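Local coordinates for protein endoglucanase (Bacillus akibai, PDB 1UWW) that hydrolyses internal beta-1,4-glucosidic linkages of cellulose and related glucans, and is represented here by its family 28 module, which binds non-crystalline cellulose, at residues V89-Y94 with V181-V186. Sequence-based numbering, arbitrary orientation.
Sequences VTFDFY and VFVDNV. With CA (calcium ion), chain E; CA (calcium ion), chain C.
Phe-93 and Val-183 form the non-hydrogen-bonded pair at the tight side of this antiparallel contact, CG2 of the valine lying 3.8 Å from CD1 at the edge of the phenylalanine ring. A chi1 of -172°, trans to the main-chain nitrogen, swings the Phe-93 ring across to Val-181, its CE1 3.8 Å from CB, while Val-183 CG1 touches CD2 of Phe-91. Asp-92/Asp-184 and Tyr-94/Phe-182, the flanking hydrogen-bonded pairs, each exchange two backbone bonds.

The other face is hydrated around Asp-92, Asp-184 and partly exposed Asn-185; Tyr-94 and Phe-182 continue it as aromatic packing. Asn-185, which with Val-186 makes a G1 bulge, extends ND2 to OD2 of Asp-92 (2.8 Å) in a nearly straight bond of 169°, the amide standing 87° from the carboxylate plane. This grip probably helps to orient Asp-92, whose OD1 binds one calcium ion at 2.3 Å; Asp-184 holds a second through both carboxylate oxygens. One water joins Asp-184 OD2 to Tyr-94 OH, also bonded to Asn-48; another links Asn-185 O to Thr-90 OG1, also bonded to Glu-189.

Strands 50-58 and 142-150 flank the pair within the sheet of this beta-sandwich module, and strand 104-111 of the opposing sheet packs against Phe-91 and Phe-93.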
ATOM      1  N   VAL A  89     -11.545  -0.425   9.710  1.00 18.04           N
ATOM      2  CA  VAL A  89     -10.808  -0.513  10.958  1.00 17.93           C
ATOM      3  C   VAL A  89     -10.187   0.855  11.155  1.00 17.94           C
ATOM      4  O   VAL A  89      -9.588   1.436  10.250  1.00 17.45           O
ATOM      5  CB  VAL A  89      -9.744  -1.612  10.907  1.00 17.77           C
ATOM      6  CG1 VAL A  89      -8.765  -1.540  12.097  1.00 19.84           C
ATOM      7  CG2 VAL A  89     -10.432  -2.980  10.907  1.00 19.78           C
ATOM      8  N   THR A  90     -10.416   1.411  12.333  1.00 17.07           N
ATOM      9  CA  THR A  90      -9.832   2.690  12.729  1.00 17.51           C
ATOM     10  C   THR A  90      -9.022   2.573  14.003  1.00 16.88           C
ATOM     11  O   THR A  90      -9.273   1.734  14.853  1.00 16.49           O
ATOM     12  CB  THR A  90     -10.921   3.748  12.926  1.00 18.51           C
ATOM     13  OG1 THR A  90     -11.764   3.411  14.036  1.00 22.13           O
ATOM     14  CG2 THR A  90     -11.838   3.815  11.709  1.00 20.44           C
ATOM     15  N   PHE A  91      -8.017   3.417  14.107  1.00 16.81           N
ATOM     16  CA  PHE A  91      -7.310   3.628  15.349  1.00 15.79           C
ATOM     17  C   PHE A  91      -6.669   5.013  15.350  1.00 16.08           C
ATOM     18  O   PHE A  91      -6.417   5.596  14.303  1.00 17.27           O
ATOM     19  CB  PHE A  91      -6.264   2.521  15.665  1.00 16.74           C
ATOM     20  CG  PHE A  91      -5.198   2.292  14.618  1.00 17.53           C
ATOM     21  CD1 PHE A  91      -5.437   1.446  13.530  1.00 18.18           C
ATOM     22  CD2 PHE A  91      -3.925   2.821  14.782  1.00 17.45           C
ATOM     23  CE1 PHE A  91      -4.417   1.170  12.605  1.00 18.76           C
ATOM     24  CE2 PHE A  91      -2.925   2.548  13.873  1.00 18.80           C
ATOM     25  CZ  PHE A  91      -3.196   1.741  12.778  1.00 19.72           C
ATOM     26  N   ASP A  92      -6.432   5.512  16.558  1.00 15.49           N
ATOM     27  CA  ASP A  92      -5.586   6.695  16.742  1.00 16.39           C
ATOM     28  C   ASP A  92      -4.130   6.268  16.761  1.00 17.27           C
ATOM     29  O   ASP A  92      -3.762   5.338  17.466  1.00 17.02           O
ATOM     30  CB  ASP A  92      -5.935   7.408  18.056  1.00 17.41           C
ATOM     31  CG  ASP A  92      -7.320   7.941  18.049  1.00 18.70           C
ATOM     32  OD1 ASP A  92      -7.677   8.752  17.163  1.00 20.85           O
ATOM     33  OD2 ASP A  92      -8.163   7.533  18.884  1.00 22.17           O
ATOM     34  N   PHE A  93      -3.329   6.910  15.941  1.00 16.25           N
ATOM     35  CA  PHE A  93      -1.903   6.610  15.850  1.00 16.22           C
ATOM     36  C   PHE A  93      -1.156   7.881  16.134  1.00 16.60           C
ATOM     37  O   PHE A  93      -1.433   8.908  15.546  1.00 18.20           O
ATOM     38  CB  PHE A  93      -1.548   6.120  14.461  1.00 16.65           C
ATOM     39  CG  PHE A  93      -0.135   5.611  14.338  1.00 18.05           C
ATOM     40  CD1 PHE A  93       0.397   4.674  15.209  1.00 17.78           C
ATOM     41  CD2 PHE A  93       0.684   6.090  13.327  1.00 18.98           C
ATOM     42  CE1 PHE A  93       1.737   4.226  15.067  1.00 19.75           C
ATOM     43  CE2 PHE A  93       2.008   5.627  13.180  1.00 19.67           C
ATOM     44  CZ  PHE A  93       2.529   4.719  14.040  1.00 18.92           C
ATOM     45  N   TYR A  94      -0.212   7.828  17.053  1.00 16.78           N
ATOM     46  CA  TYR A  94       0.555   9.005  17.418  1.00 17.11           C
ATOM     47  C   TYR A  94       2.032   8.710  17.269  1.00 18.28           C
ATOM     48  O   TYR A  94       2.493   7.592  17.522  1.00 18.09           O
ATOM     49  CB  TYR A  94       0.315   9.425  18.859  1.00 17.62           C
ATOM     50  CG  TYR A  94      -1.134   9.578  19.271  1.00 17.15           C
ATOM     51  CD1 TYR A  94      -1.867   8.502  19.717  1.00 18.13           C
ATOM     52  CD2 TYR A  94      -1.745  10.806  19.246  1.00 17.61           C
ATOM     53  CE1 TYR A  94      -3.182   8.647  20.110  1.00 18.33           C
ATOM     54  CE2 TYR A  94      -3.064  10.967  19.640  1.00 18.63           C
ATOM     55  CZ  TYR A  94      -3.745   9.886  20.080  1.00 16.67           C
ATOM     56  OH  TYR A  94      -5.063  10.006  20.510  1.00 19.32           O
ATOM     57  N   VAL A 181       6.020   5.578  19.336  1.00 17.44           N
ATOM     58  CA  VAL A 181       4.718   5.595  18.686  1.00 18.24           C
ATOM     59  C   VAL A 181       3.701   5.012  19.663  1.00 17.62           C
ATOM     60  O   VAL A 181       4.017   4.312  20.629  1.00 16.83           O
ATOM     61  CB  VAL A 181       4.694   4.890  17.327  1.00 19.41           C
ATOM     62  CG1 VAL A 181       5.720   5.499  16.369  1.00 20.25           C
ATOM     63  CG2 VAL A 181       4.874   3.423  17.455  1.00 18.17           C
ATOM     64  N   PHE A 182       2.444   5.335  19.391  1.00 16.85           N
ATOM     65  CA  PHE A 182       1.322   5.021  20.285  1.00 16.58           C
ATOM     66  C   PHE A 182       0.105   4.655  19.421  1.00 15.68           C
ATOM     67  O   PHE A 182      -0.195   5.345  18.443  1.00 16.50           O
ATOM     68  CB  PHE A 182       0.920   6.217  21.154  1.00 16.79           C
ATOM     69  CG  PHE A 182       2.059   6.898  21.904  1.00 18.10           C
ATOM     70  CD1 PHE A 182       2.931   7.794  21.253  1.00 18.33           C
ATOM     71  CD2 PHE A 182       2.202   6.700  23.258  1.00 17.78           C
ATOM     72  CE1 PHE A 182       3.937   8.438  21.943  1.00 19.27           C
ATOM     73  CE2 PHE A 182       3.222   7.372  23.974  1.00 20.22           C
ATOM     74  CZ  PHE A 182       4.059   8.234  23.321  1.00 18.85           C
ATOM     75  N   VAL A 183      -0.611   3.616  19.827  1.00 16.15           N
ATOM     76  CA  VAL A 183      -1.846   3.157  19.171  1.00 16.27           C
ATOM     77  C   VAL A 183      -2.969   3.129  20.204  1.00 16.28           C
ATOM     78  O   VAL A 183      -2.819   2.568  21.282  1.00 16.65           O
ATOM     79  CB  VAL A 183      -1.609   1.728  18.624  1.00 16.60           C
ATOM     80  CG1 VAL A 183      -2.904   1.032  18.195  1.00 17.74           C
ATOM     81  CG2 VAL A 183      -0.583   1.741  17.492  1.00 17.49           C
ATOM     82  N   ASP A 184      -4.115   3.705  19.853  1.00 16.70           N
ATOM     83  CA  ASP A 184      -5.266   3.703  20.764  1.00 16.72           C
ATOM     84  C   ASP A 184      -6.577   3.491  19.998  1.00 16.06           C
ATOM     85  O   ASP A 184      -6.687   3.802  18.825  1.00 16.34           O
ATOM     86  CB  ASP A 184      -5.322   4.999  21.572  1.00 15.27           C
ATOM     87  CG  ASP A 184      -6.081   4.876  22.889  1.00 17.32           C
ATOM     88  OD1 ASP A 184      -6.559   3.785  23.287  1.00 17.39           O
ATOM     89  OD2 ASP A 184      -6.153   5.910  23.610  1.00 17.79           O
ATOM     90  N   ASN A 185      -7.568   2.961  20.698  1.00 16.22           N
ATOM     91  CA  ASN A 185      -8.946   2.894  20.191  1.00 16.55           C
ATOM     92  C   ASN A 185      -9.066   2.082  18.898  1.00 16.38           C
ATOM     93  O   ASN A 185      -9.704   2.505  17.945  1.00 18.35           O
ATOM     94  CB  ASN A 185      -9.567   4.283  20.050  1.00 17.26           C
ATOM     95  CG  ASN A 185      -9.516   5.051  21.323  1.00 18.33           C
ATOM     96  OD1 ASN A 185      -9.957   4.555  22.359  1.00 18.10           O
ATOM     97  ND2 ASN A 185      -8.944   6.245  21.279  1.00 19.45           N
ATOM     98  N   VAL A 186      -8.443   0.908  18.876  1.00 17.04           N
ATOM     99  CA  VAL A 186      -8.522   0.056  17.692  1.00 16.62           C
ATOM    100  C   VAL A 186      -9.905  -0.564  17.636  1.00 18.13           C
ATOM    101  O   VAL A 186     -10.329  -1.185  18.578  1.00 18.00           O
ATOM    102  CB  VAL A 186      -7.448  -1.072  17.660  1.00 17.44           C
ATOM    103  CG1 VAL A 186      -7.463  -1.759  16.286  1.00 18.38           C
ATOM    104  CG2 VAL A 186      -6.068  -0.566  18.008  1.00 18.19           C
TER
HETATM  105 CA    CA E1194      -9.929   8.919  16.832  1.00 36.81          CA
HETATM  106 CA    CA C1192      -6.926   4.651  25.570  1.00 17.48          CA
HETATM  107  O   HOH W   1     -10.853   4.467  16.568  1.00 23.62           O
HETATM  108  O   HOH W   2     -10.847   8.123  19.004  1.00 36.42           O
HETATM  109  O   HOH W   3      -5.073   8.404  22.769  1.00 24.81           O
HETATM  110  O   HOH W   4      -9.181   4.934  24.970  1.00 19.16           O
HETATM  111  O   HOH W   5      -9.646  10.641  17.557  1.00 32.56           O
HETATM  112  O   HOH W   6     -12.165  10.121  16.829  1.00 46.53           O
HETATM  113  O   HOH W   7      -9.809   6.702  15.744  1.00 27.56           O